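Local coordinates for BtGH115A (Bacteroides thetaiotaomicron, PDB 5BY3), which probably removes 4-O-methyl-alpha-glucuronic acid from decorated arabinogalactans, acting as a glycoside hydrolase of family GH115, at residues L106-S111 with Y118-I123; I84-L89 with A95-V100; D676-S681 with V766-V771; V692-L697 with F709-D714. All coordinates share one frame; numbering follows the deposited sequence.

Contact 1 (L106-S111 with Y118-I123); sequences LVVAGS and YGILEI
Leu106 and Val108 meet Gly119, Ile120 and Ile123 in a buried, apolar packing of a helix on a sheet. Strand 106-110 lies inside a mixed sheet between strands 68-72 and 96-100, and helix 113-126, which follows it after two linking residues, comes back across it at 145° with the segment axes 8.1 Å apart. A close fit is made at Val108 and Gly119. Val108 CG1 reaches the helix backbone itself, 3.6 Å from Gly119 C, and passes on to the flank of Ile120, where it lies 4.2 Å from Ile120 CG1. Glycine suits this place because a CB modelled on it would fall about 2.5 Å from Val108 CG1, so even a methyl group would probably force helix and strand apart. One turn later the helix offers a long, branched residue instead. Ile123 has CG1 opposite its carbonyl carbon (chi1 -61°) and is extended beyond, which sends CD1 down to the sheet. There it meets two methyl groups tip to tip: Ile123 CD1 is 3.4 Å from Leu106 CD2 and equally 3.4 Å from Val108 CG2. The two branches of Val108 thus share the work, CG1 serving the bare backbone at Gly119 and CG2 the isoleucine. Helix 38-55 lies alongside on the same face, touching Ile120 and Ile123 through Leu47. Since the side chains that meet are all apolar, and Val108 CG1 also rests on helix backbone, the attraction is hydrophobic and without direction, and the placing of the helix on the strand depends on how methyl groups, backbone and the missing side chain fit in shape.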
loop_
_atom_site.group_PDB
_atom_site.type_symbol
_atom_site.label_atom_id
_atom_site.label_comp_id
_atom_site.label_asym_id
_atom_site.label_seq_id
_atom_site.Cartn_x
_atom_site.Cartn_y
_atom_site.Cartn_z
ATOM N N LEU A 106 29.676 19.813 -4.990
ATOM C CA LEU A 106 28.376 19.402 -4.495
ATOM C C LEU A 106 28.564 18.869 -3.099
ATOM O O LEU A 106 29.304 17.903 -2.900
ATOM C CB LEU A 106 27.786 18.321 -5.399
ATOM C CG LEU A 106 26.404 17.799 -5.039
ATOM C CD1 LEU A 106 25.367 18.908 -4.903
ATOM C CD2 LEU A 106 25.995 16.819 -6.113
ATOM N N VAL A 107 27.894 19.499 -2.135
ATOM C CA VAL A 107 27.997 19.113 -0.716
ATOM C C VAL A 107 26.701 18.428 -0.316
ATOM O O VAL A 107 25.609 18.943 -0.597
ATOM C CB VAL A 107 28.292 20.330 0.209
ATOM C CG1 VAL A 107 28.530 19.899 1.673
ATOM C CG2 VAL A 107 29.474 21.139 -0.327
ATOM N N VAL A 108 26.851 17.259 0.305
ATOM C CA VAL A 108 25.760 16.474 0.838
ATOM C C VAL A 108 26.004 16.318 2.335
ATOM O O VAL A 108 26.903 15.567 2.776
ATOM C CB VAL A 108 25.655 15.062 0.185
ATOM C CG1 VAL A 108 24.499 14.267 0.791
ATOM C CG2 VAL A 108 25.514 15.126 -1.335
ATOM N N ALA A 109 25.151 16.997 3.098
ATOM C CA ALA A 109 25.257 17.101 4.547
ATOM C C ALA A 109 24.029 16.502 5.208
ATOM O O ALA A 109 22.951 17.087 5.150
ATOM C CB ALA A 109 25.426 18.570 4.935
ATOM N N GLY A 110 24.176 15.322 5.810
ATOM C CA GLY A 110 23.066 14.680 6.530
ATOM C C GLY A 110 23.082 14.950 8.038
ATOM O O GLY A 110 24.141 14.986 8.662
ATOM N N SER A 111 21.903 15.121 8.626
ATOM C CA SER A 111 21.741 15.344 10.061
ATOM C C SER A 111 22.102 14.131 10.924
ATOM O O SER A 111 22.545 14.296 12.073
ATOM C CB SER A 111 20.312 15.785 10.356
ATOM O OG SER A 111 19.383 14.714 10.210
ATOM N N TYR A 118 20.253 9.382 2.360
ATOM C CA TYR A 118 19.125 9.854 1.562
ATOM C C TYR A 118 19.525 11.022 0.675
ATOM O O TYR A 118 19.034 11.134 -0.479
ATOM C CB TYR A 118 17.936 10.175 2.459
ATOM C CG TYR A 118 17.380 8.973 3.177
ATOM C CD1 TYR A 118 17.336 7.724 2.537
ATOM C CD2 TYR A 118 16.865 9.069 4.487
ATOM C CE1 TYR A 118 16.813 6.614 3.152
ATOM C CE2 TYR A 118 16.333 7.935 5.120
ATOM C CZ TYR A 118 16.321 6.706 4.448
ATOM O OH TYR A 118 15.817 5.530 5.005
ATOM N N GLY A 119 20.433 11.866 1.203
ATOM C CA GLY A 119 21.089 12.955 0.423
ATOM C C GLY A 119 21.824 12.509 -0.834
ATOM O O GLY A 119 21.651 13.091 -1.905
ATOM N N ILE A 120 22.651 11.474 -0.669
ATOM C CA ILE A 120 23.370 10.781 -1.750
ATOM C C ILE A 120 22.436 10.221 -2.830
ATOM O O ILE A 120 22.671 10.402 -4.038
ATOM C CB ILE A 120 24.229 9.638 -1.165
ATOM C CG1 ILE A 120 25.274 10.229 -0.201
ATOM C CG2 ILE A 120 24.845 8.809 -2.295
ATOM C CD1 ILE A 120 26.105 9.229 0.575
ATOM N N LEU A 121 21.385 9.547 -2.380
ATOM C CA LEU A 121 20.373 8.975 -3.253
ATOM C C LEU A 121 19.460 10.008 -3.887
ATOM O O LEU A 121 18.766 9.705 -4.823
ATOM C CB LEU A 121 19.588 7.896 -2.511
ATOM C CG LEU A 121 20.457 6.631 -2.285
ATOM C CD1 LEU A 121 19.761 5.595 -1.439
ATOM C CD2 LEU A 121 20.919 5.972 -3.575
ATOM N N GLU A 122 19.496 11.240 -3.404
ATOM C CA GLU A 122 18.762 12.338 -4.025
ATOM C C GLU A 122 19.452 12.735 -5.314
ATOM O O GLU A 122 18.802 13.167 -6.289
ATOM C CB GLU A 122 18.711 13.540 -3.072
ATOM C CG GLU A 122 17.962 14.772 -3.548
ATOM C CD GLU A 122 16.553 14.497 -4.073
ATOM O OE1 GLU A 122 15.771 13.706 -3.465
ATOM O OE2 GLU A 122 16.223 15.121 -5.103
ATOM N N ILE A 123 20.774 12.600 -5.301
ATOM C CA ILE A 123 21.627 12.961 -6.430
ATOM C C ILE A 123 21.341 11.950 -7.506
ATOM O O ILE A 123 21.270 12.300 -8.673
ATOM C CB ILE A 123 23.116 12.940 -6.049
ATOM C CG1 ILE A 123 23.355 13.966 -4.929
ATOM C CG2 ILE A 123 24.020 13.155 -7.275
ATOM C CD1 ILE A 123 24.803 14.057 -4.510
#

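Contact 2 (I84-L89 with A95-V100)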
loop_
_atom_site.group_PDB
_atom_site.type_symbol
_atom_site.label_atom_id
_atom_site.label_comp_id
_atom_site.label_asym_id
_atom_site.label_seq_id
_atom_site.Cartn_x
_atom_site.Cartn_y
_atom_site.Cartn_z
ATOM N N ILE A 84 29.952 25.619 4.157
ATOM C CA ILE A 84 28.523 25.581 3.960
ATOM C C ILE A 84 27.822 25.802 5.297
ATOM O O ILE A 84 28.200 25.211 6.320
ATOM C CB ILE A 84 28.118 24.260 3.236
ATOM C CG1 ILE A 84 27.273 24.545 1.994
ATOM C CG2 ILE A 84 27.466 23.235 4.155
ATOM C CD1 ILE A 84 28.098 24.813 0.754
ATOM N N ASP A 85 26.817 26.676 5.284
ATOM C CA ASP A 85 25.960 26.893 6.449
ATOM C C ASP A 85 24.970 25.726 6.610
ATOM O O ASP A 85 23.813 25.797 6.163
ATOM C CB ASP A 85 25.237 28.253 6.363
ATOM C CG ASP A 85 24.635 28.712 7.711
ATOM O OD1 ASP A 85 24.329 27.874 8.593
ATOM O OD2 ASP A 85 24.454 29.939 7.886
ATOM N N ILE A 86 25.459 24.640 7.205
ATOM C CA ILE A 86 24.597 23.625 7.809
ATOM C C ILE A 86 24.327 24.186 9.177
ATOM O O ILE A 86 25.231 24.726 9.806
ATOM C CB ILE A 86 25.230 22.202 7.879
ATOM C CG1 ILE A 86 26.614 22.165 8.538
ATOM C CG2 ILE A 86 25.388 21.624 6.493
ATOM C CD1 ILE A 86 26.620 21.716 9.986
ATOM N N SER A 87 23.081 24.118 9.612
ATOM C CA SER A 87 22.651 24.693 10.890
ATOM C C SER A 87 21.229 24.228 11.033
ATOM O O SER A 87 20.836 23.709 12.081
ATOM C CB SER A 87 22.664 26.240 10.877
ATOM O OG SER A 87 23.968 26.783 11.029
ATOM N N ALA A 88 20.475 24.401 9.943
ATOM C CA ALA A 88 19.110 23.925 9.812
ATOM C C ALA A 88 19.010 22.418 10.064
ATOM O O ALA A 88 17.933 21.903 10.343
ATOM C CB ALA A 88 18.566 24.297 8.440
ATOM N N LEU A 89 20.159 21.746 10.009
ATOM C CA LEU A 89 20.257 20.313 10.187
ATOM C C LEU A 89 20.498 19.856 11.616
ATOM O O LEU A 89 20.201 18.705 11.948
ATOM C CB LEU A 89 21.360 19.768 9.301
ATOM C CG LEU A 89 21.075 19.682 7.805
ATOM C CD1 LEU A 89 22.401 19.335 7.147
ATOM C CD2 LEU A 89 19.979 18.676 7.434
ATOM N N ALA A 95 17.606 13.710 7.925
ATOM C CA ALA A 95 17.519 14.903 7.088
ATOM C C ALA A 95 18.809 15.186 6.350
ATOM O O ALA A 95 19.863 14.717 6.765
ATOM C CB ALA A 95 17.080 16.116 7.906
ATOM N N PHE A 96 18.706 15.915 5.238
ATOM C CA PHE A 96 19.858 16.304 4.454
ATOM C C PHE A 96 19.682 17.660 3.814
ATOM O O PHE A 96 18.536 18.094 3.536
ATOM C CB PHE A 96 20.225 15.249 3.404
ATOM C CG PHE A 96 19.170 15.052 2.330
ATOM C CD1 PHE A 96 19.130 15.866 1.217
ATOM C CD2 PHE A 96 18.263 14.000 2.415
ATOM C CE1 PHE A 96 18.173 15.679 0.230
ATOM C CE2 PHE A 96 17.301 13.782 1.416
ATOM C CZ PHE A 96 17.251 14.633 0.334
HETATM N N MSE A 97 20.840 18.292 3.600
HETATM C CA MSE A 97 21.028 19.505 2.836
HETATM C C MSE A 97 21.903 19.177 1.653
HETATM O O MSE A 97 22.951 18.502 1.776
HETATM C CB MSE A 97 21.803 20.483 3.685
HETATM C CG MSE A 97 20.868 21.460 4.376
HETATM SE SE MSE A 97 21.980 22.989 4.906
HETATM C CE MSE A 97 20.620 24.388 5.226
ATOM N N LEU A 98 21.462 19.627 0.484
ATOM C CA LEU A 98 22.296 19.627 -0.698
ATOM C C LEU A 98 22.600 21.062 -1.047
ATOM O O LEU A 98 21.694 21.901 -1.087
ATOM C CB LEU A 98 21.565 19.018 -1.871
ATOM C CG LEU A 98 21.218 17.553 -1.937
ATOM C CD1 LEU A 98 20.681 17.363 -3.347
ATOM C CD2 LEU A 98 22.467 16.733 -1.732
ATOM N N ALA A 99 23.873 21.347 -1.308
ATOM C CA ALA A 99 24.309 22.711 -1.612
ATOM C C ALA A 99 25.587 22.655 -2.444
ATOM O O ALA A 99 26.351 21.695 -2.325
ATOM C CB ALA A 99 24.551 23.472 -0.303
ATOM N N VAL A 100 25.809 23.685 -3.254
ATOM C CA VAL A 100 27.041 23.859 -4.021
ATOM C C VAL A 100 27.928 24.939 -3.368
ATOM O O VAL A 100 27.547 26.115 -3.356
ATOM C CB VAL A 100 26.767 24.207 -5.523
ATOM C CG1 VAL A 100 28.073 24.187 -6.338
ATOM C CG2 VAL A 100 25.708 23.271 -6.161
#
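The loop 84-89 forms a lid over one face of the mixed sheet, where Met97 of strand 96-100, modelled as selenomethionine, pushes its side chain up into the curve of the loop. Loop residues meet this side chain along most of its length. Leu89 CD1 lies 3.7 Å from Met97 CB and its branch slants across the start of the chain, which is extended beyond CG. Further out, Met97 SE passes 3.6 Å from Asp85 O and 4.0 Å from Ile86 CG2, and Met97 CE reaches Ala88 CB at 3.8 Å. A long, unbranched and polarisable residue is well suited to follow a curved wall made partly of backbone. Asp85 is the centre of an inverse gamma turn, closed by a weak bond from Ile86 N to Ile84 O, a turn that bends the loop where Asp85 O comes close to the end of Met97. Ala99, two residues further along the strand, and Ala95, just before the strand begins, are small and let larger loop residues come down: Ile84 CG1 is 3.7 Å from Ala99 CB, while Leu89 CD2 is 3.9 Å from Ala95 CB. With an alanine in place of Leu89, both branches are gone, and a gap would probably open beside Met97 CB and Ala95, leaving the methionine freer to turn. Leu89 also touches Ala109 of the neighbouring strand, and Met97 touches Leu155. Phe96 and Leu98 point the other way, to helix 113-126, so that loop 84-89 and the short helix 77-81 lie on one face and helix 113-126 on the other, the layered build of an alpha/beta domain.

Contact 3 (D676-S681 with V766-V771)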
loop_
_atom_site.group_PDB
_atom_site.type_symbol
_atom_site.label_atom_id
_atom_site.label_comp_id
_atom_site.label_asym_id
_atom_site.label_seq_id
_atom_site.Cartn_x
_atom_site.Cartn_y
_atom_site.Cartn_z
ATOM N N ASP A 676 -22.624 19.966 7.651
ATOM C CA ASP A 676 -22.968 20.466 6.295
ATOM C C ASP A 676 -23.974 19.581 5.611
ATOM O O ASP A 676 -24.188 18.436 6.023
ATOM C CB ASP A 676 -21.743 20.641 5.397
ATOM C CG ASP A 676 -20.868 21.799 5.830
ATOM O OD1 ASP A 676 -21.152 22.406 6.893
ATOM O OD2 ASP A 676 -19.894 22.113 5.104
ATOM N N ALA A 677 -24.599 20.131 4.572
ATOM C CA ALA A 677 -25.613 19.437 3.787
ATOM C C ALA A 677 -25.455 19.737 2.335
ATOM O O ALA A 677 -25.034 20.829 1.969
ATOM C CB ALA A 677 -27.019 19.831 4.219
ATOM N N LEU A 678 -25.783 18.730 1.530
ATOM C CA LEU A 678 -26.071 18.862 0.113
ATOM C C LEU A 678 -27.586 18.800 -0.158
ATOM O O LEU A 678 -28.349 18.115 0.550
ATOM C CB LEU A 678 -25.347 17.768 -0.660
ATOM C CG LEU A 678 -23.964 18.085 -1.238
ATOM C CD1 LEU A 678 -23.147 19.099 -0.421
ATOM C CD2 LEU A 678 -23.216 16.778 -1.498
ATOM N N THR A 679 -28.002 19.508 -1.202
ATOM C CA THR A 679 -29.403 19.740 -1.509
ATOM C C THR A 679 -29.571 19.392 -3.004
ATOM O O THR A 679 -28.920 19.990 -3.865
ATOM C CB THR A 679 -29.750 21.219 -1.170
ATOM O OG1 THR A 679 -29.533 21.479 0.234
ATOM C CG2 THR A 679 -31.189 21.618 -1.564
ATOM N N PHE A 680 -30.385 18.377 -3.304
ATOM C CA PHE A 680 -30.626 17.939 -4.698
ATOM C C PHE A 680 -32.061 18.226 -5.085
ATOM O O PHE A 680 -32.963 18.073 -4.262
ATOM C CB PHE A 680 -30.364 16.442 -4.883
ATOM C CG PHE A 680 -28.955 16.047 -4.624
ATOM C CD1 PHE A 680 -28.528 15.753 -3.335
ATOM C CD2 PHE A 680 -28.045 15.997 -5.656
ATOM C CE1 PHE A 680 -27.216 15.416 -3.085
ATOM C CE2 PHE A 680 -26.732 15.647 -5.415
ATOM C CZ PHE A 680 -26.315 15.359 -4.129
ATOM N N SER A 681 -32.275 18.609 -6.338
ATOM C CA SER A 681 -33.614 18.974 -6.776
ATOM C C SER A 681 -34.056 18.258 -8.052
ATOM O O SER A 681 -33.244 17.914 -8.948
ATOM C CB SER A 681 -33.765 20.498 -6.895
ATOM O OG SER A 681 -32.982 20.994 -7.968
ATOM N N VAL A 766 -17.637 11.493 6.222
ATOM C CA VAL A 766 -18.798 11.043 5.430
ATOM C C VAL A 766 -18.525 11.389 3.988
ATOM O O VAL A 766 -18.360 12.581 3.648
ATOM C CB VAL A 766 -20.079 11.788 5.839
ATOM C CG1 VAL A 766 -21.236 11.513 4.885
ATOM C CG2 VAL A 766 -20.451 11.450 7.275
ATOM N N ILE A 767 -18.460 10.376 3.128
ATOM C CA ILE A 767 -18.079 10.684 1.763
ATOM C C ILE A 767 -19.117 10.123 0.833
ATOM O O ILE A 767 -19.271 8.896 0.745
ATOM C CB ILE A 767 -16.665 10.175 1.423
ATOM C CG1 ILE A 767 -15.633 10.924 2.241
ATOM C CG2 ILE A 767 -16.345 10.391 -0.047
ATOM C CD1 ILE A 767 -14.565 10.009 2.799
ATOM N N LEU A 768 -19.823 11.039 0.165
ATOM C CA LEU A 768 -20.865 10.699 -0.792
ATOM C C LEU A 768 -20.271 10.342 -2.142
ATOM O O LEU A 768 -19.353 11.007 -2.616
ATOM C CB LEU A 768 -21.888 11.846 -0.920
ATOM C CG LEU A 768 -23.085 11.585 -1.861
ATOM C CD1 LEU A 768 -24.072 10.544 -1.342
ATOM C CD2 LEU A 768 -23.813 12.877 -2.217
ATOM N N ASP A 769 -20.815 9.292 -2.750
ATOM C CA ASP A 769 -20.397 8.810 -4.072
ATOM C C ASP A 769 -21.518 9.012 -5.075
ATOM O O ASP A 769 -21.347 9.749 -6.014
ATOM C CB ASP A 769 -19.986 7.324 -4.024
ATOM C CG ASP A 769 -19.016 6.945 -5.132
ATOM O OD1 ASP A 769 -18.448 7.875 -5.699
ATOM O OD2 ASP A 769 -18.782 5.740 -5.424
ATOM N N GLN A 770 -22.655 8.353 -4.884
ATOM C CA GLN A 770 -23.780 8.466 -5.825
ATOM C C GLN A 770 -25.105 8.615 -5.109
ATOM O O GLN A 770 -25.219 8.283 -3.936
ATOM C CB GLN A 770 -23.850 7.266 -6.744
ATOM C CG GLN A 770 -22.602 7.113 -7.607
ATOM C CD GLN A 770 -22.554 5.804 -8.377
ATOM O OE1 GLN A 770 -22.538 4.721 -7.791
ATOM N NE2 GLN A 770 -22.542 5.897 -9.692
ATOM N N VAL A 771 -26.092 9.137 -5.821
ATOM C CA VAL A 771 -27.484 9.156 -5.400
ATOM C C VAL A 771 -28.325 8.779 -6.637
ATOM O O VAL A 771 -28.104 9.331 -7.722
ATOM C CB VAL A 771 -27.920 10.551 -4.885
ATOM C CG1 VAL A 771 -29.376 10.503 -4.447
ATOM C CG2 VAL A 771 -27.064 11.031 -3.704
#
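The flat group here is the ring of Phe680, which stacks on Trp647 and presents its far corner to strand 766-772: Phe680 CZ lies 4.0 Å from Leu768 CD2 and 4.4 Å from Val771 CG2, both methyls arriving obliquely to the ring plane. Phe680 and Leu768 reach for each other from opposite directions. With CG opposite its carbonyl carbon (chi1 -63°), the phenylalanine thrusts its ring off the strand, and Leu768 answers with CG turned away from its own backbone N (chi1 -177°). The same methyl serves a second partner, since Leu768 CD2 is also 4.0 Å from Leu678 CD2, where the two leucines pass at a slant. The single methyl CD2 of Leu768 thus sits between a ring and a second leucine; leucine suits the place because its chain is long enough to carry that methyl across the gap. A classic beta bulge at Asp769 and Gln770, both facing Arg695, sets the spacing: the extra residue brings Leu768 and Val771, three positions apart, onto the same side of the strand, while Asp769 and Gln770 turn their polar groups to Gln740. Large apolar residues suit the gap, for the segment axes are 10.7 Å apart, too far for backbone pairing, and run nearly parallel at 20°. The two strands belong to different sheets that face each other, a beta sandwich consistent with the galactose-binding-like fold assigned to this C-terminal domain. Strand 677-682 is bonded to strand 755-761 in one layer, whereas strand 766-772 in the other pairs with strands 670-672 and 689-696, and also with 646-647, which carries Trp647.

Contact 4 (V692-L697 with F709-D714); sequences VDIRLL and FTVSLD. With SO4 (sulfate ion), chain B.
Ile694 is stretched out to its end (chi2 167°) and Phe709 carries its ring between its own backbone N and carbonyl carbon (chi1 60°), torsions that send a methyl and a ring toward each other from opposing strands. Ile694 CD1 approaches the ring obliquely, 3.3 Å from Phe709 CE2, and also lies 3.8 Å from Val711 CG1. Towards the CE1 flank, Leu696 CD1 is 3.8 Å from Phe709 CE1, its side chain passing aslant. A broad ring can serve two branched aliphatic residues at once, and Val711 adds a short branched residue against which the isoleucine tip rests. These residues fill the inside of a beta sandwich, strand 689-696 lying in one antiparallel sheet and strand 708-713 in the other. Asp693 and Arg695 point away from the sandwich core. There Arg695 NE gives a bond to Asp693 OD1 at 2.9 Å, within the guanidinium plane but from above the carboxylate, and a weak one joins Arg695 NH2 to Asp693 OD2. The edge of the guanidinium also holds a sulfate, probably from the crystallisation liquor: Arg695 NH2 is 2.6 Å from SO4 O1, with a weaker bond from NH1. With a leucine in place of Arg695, Asp693 would probably lose this salt bridge and the sulfate the N-H groups that hold it. Arg695 NH1 is further bonded to Gln740 OE1.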
loop_
_atom_site.group_PDB
_atom_site.type_symbol
_atom_site.label_atom_id
_atom_site.label_comp_id
_atom_site.label_asym_id
_atom_site.label_seq_id
_atom_site.Cartn_x
_atom_site.Cartn_y
_atom_site.Cartn_z
ATOM N N VAL A 692 -35.027 6.323 -2.485
ATOM C CA VAL A 692 -33.739 7.025 -2.503
ATOM C C VAL A 692 -32.597 6.063 -2.228
ATOM O O VAL A 692 -32.578 5.427 -1.187
ATOM C CB VAL A 692 -33.738 8.219 -1.525
ATOM C CG1 VAL A 692 -32.417 8.993 -1.600
ATOM C CG2 VAL A 692 -34.922 9.115 -1.845
ATOM N N ASP A 693 -31.651 5.993 -3.169
ATOM C CA ASP A 693 -30.543 5.023 -3.206
ATOM C C ASP A 693 -29.257 5.827 -3.076
ATOM O O ASP A 693 -28.870 6.542 -3.982
ATOM C CB ASP A 693 -30.614 4.283 -4.549
ATOM C CG ASP A 693 -29.664 3.084 -4.647
ATOM O OD1 ASP A 693 -28.794 2.916 -3.766
ATOM O OD2 ASP A 693 -29.773 2.329 -5.658
ATOM N N ILE A 694 -28.628 5.737 -1.922
ATOM C CA ILE A 694 -27.484 6.576 -1.566
ATOM C C ILE A 694 -26.246 5.689 -1.449
ATOM O O ILE A 694 -26.267 4.665 -0.757
ATOM C CB ILE A 694 -27.713 7.338 -0.238
ATOM C CG1 ILE A 694 -28.971 8.191 -0.329
ATOM C CG2 ILE A 694 -26.522 8.225 0.102
ATOM C CD1 ILE A 694 -29.442 8.722 1.006
ATOM N N ARG A 695 -25.189 6.078 -2.151
ATOM C CA ARG A 695 -23.986 5.292 -2.235
ATOM C C ARG A 695 -22.866 6.136 -1.624
ATOM O O ARG A 695 -22.684 7.319 -1.971
ATOM C CB ARG A 695 -23.649 4.997 -3.688
ATOM C CG ARG A 695 -24.421 3.958 -4.518
ATOM C CD ARG A 695 -25.274 2.933 -3.805
ATOM N NE ARG A 695 -26.198 2.235 -4.726
ATOM C CZ ARG A 695 -25.853 1.369 -5.691
ATOM N NH1 ARG A 695 -24.575 1.068 -5.942
ATOM N NH2 ARG A 695 -26.801 0.797 -6.435
ATOM N N LEU A 696 -22.126 5.535 -0.697
ATOM C CA LEU A 696 -21.094 6.235 0.042
ATOM C C LEU A 696 -19.833 5.399 0.064
ATOM O O LEU A 696 -19.862 4.195 -0.186
ATOM C CB LEU A 696 -21.529 6.546 1.479
ATOM C CG LEU A 696 -22.880 7.216 1.715
ATOM C CD1 LEU A 696 -23.866 6.185 2.272
ATOM C CD2 LEU A 696 -22.668 8.377 2.674
ATOM N N LEU A 697 -18.716 6.049 0.361
ATOM C CA LEU A 697 -17.462 5.336 0.547
ATOM C C LEU A 697 -17.663 4.489 1.795
ATOM O O LEU A 697 -18.094 5.045 2.827
ATOM C CB LEU A 697 -16.294 6.316 0.730
ATOM C CG LEU A 697 -14.883 5.722 0.657
ATOM C CD1 LEU A 697 -14.589 5.218 -0.746
ATOM C CD2 LEU A 697 -13.823 6.725 1.147
ATOM N N PHE A 709 -25.974 10.052 8.456
ATOM C CA PHE A 709 -26.499 11.187 7.710
ATOM C C PHE A 709 -28.001 11.326 7.928
ATOM O O PHE A 709 -28.609 10.475 8.553
ATOM C CB PHE A 709 -26.141 11.116 6.201
ATOM C CG PHE A 709 -26.654 9.888 5.481
ATOM C CD1 PHE A 709 -25.879 8.722 5.412
ATOM C CD2 PHE A 709 -27.894 9.909 4.826
ATOM C CE1 PHE A 709 -26.345 7.592 4.731
ATOM C CE2 PHE A 709 -28.364 8.785 4.132
ATOM C CZ PHE A 709 -27.587 7.623 4.083
ATOM N N THR A 710 -28.586 12.426 7.461
ATOM C CA THR A 710 -30.030 12.581 7.509
ATOM C C THR A 710 -30.483 12.843 6.102
ATOM O O THR A 710 -29.805 13.561 5.357
ATOM C CB THR A 710 -30.507 13.721 8.436
ATOM O OG1 THR A 710 -30.324 14.993 7.797
ATOM C CG2 THR A 710 -29.806 13.690 9.798
ATOM N N VAL A 711 -31.610 12.235 5.744
ATOM C CA VAL A 711 -32.317 12.505 4.484
ATOM C C VAL A 711 -33.618 13.261 4.755
ATOM O O VAL A 711 -34.380 12.906 5.668
ATOM C CB VAL A 711 -32.659 11.206 3.748
ATOM C CG1 VAL A 711 -31.964 11.140 2.409
ATOM C CG2 VAL A 711 -32.305 10.008 4.611
ATOM N N SER A 712 -33.873 14.310 3.980
ATOM C CA SER A 712 -35.138 15.049 4.118
ATOM C C SER A 712 -35.677 15.489 2.775
ATOM O O SER A 712 -35.042 16.288 2.067
ATOM C CB SER A 712 -35.011 16.236 5.090
ATOM O OG SER A 712 -36.257 16.896 5.259
ATOM N N LEU A 713 -36.833 14.919 2.430
ATOM C CA LEU A 713 -37.607 15.310 1.257
ATOM C C LEU A 713 -38.589 16.440 1.613
ATOM O O LEU A 713 -39.556 16.241 2.362
ATOM C CB LEU A 713 -38.356 14.111 0.669
ATOM C CG LEU A 713 -39.185 14.451 -0.583
ATOM C CD1 LEU A 713 -38.525 13.999 -1.873
ATOM C CD2 LEU A 713 -40.596 13.885 -0.477
ATOM N N ASP A 714 -38.319 17.621 1.058
ATOM C CA ASP A 714 -39.180 18.809 1.161
ATOM C C ASP A 714 -39.397 19.244 2.599
ATOM O O ASP A 714 -40.535 19.371 3.051
ATOM C CB ASP A 714 -40.499 18.576 0.401
ATOM C CG ASP A 714 -40.261 18.261 -1.061
ATOM O OD1 ASP A 714 -39.211 18.721 -1.568
ATOM O OD2 ASP A 714 -41.090 17.558 -1.691
HETATM S S SO4 B . -25.304 -2.243 -8.675
HETATM O O1 SO4 B . -25.831 -1.321 -7.635
HETATM O O2 SO4 B . -26.228 -3.392 -8.876
HETATM O O3 SO4 B . -25.131 -1.506 -9.950
HETATM O O4 SO4 B . -24.009 -2.785 -8.211
#

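How the contacts relate
The contacts form two pairs near the ends of the chain. Contacts 2 and 1, in that order along the sequence, lie 9 Å apart between centres and share the mixed sheet through the neighbouring strands 96-100 and 106-110, which they pack on opposite faces. Contact 4 is nested in the loop closed by contact 3; their centres are 7 Å apart, and strands 689-696 and 766-772 are bonded side by side in the C-terminal sandwich, so both contacts belong to one core. The pairs are about 48 to 54 Å apart between centres and do not touch. The eight-stranded parallel sheet of the TIM-barrel region comes between them in sequence, consistent with two separately packed regions flanking the barrel.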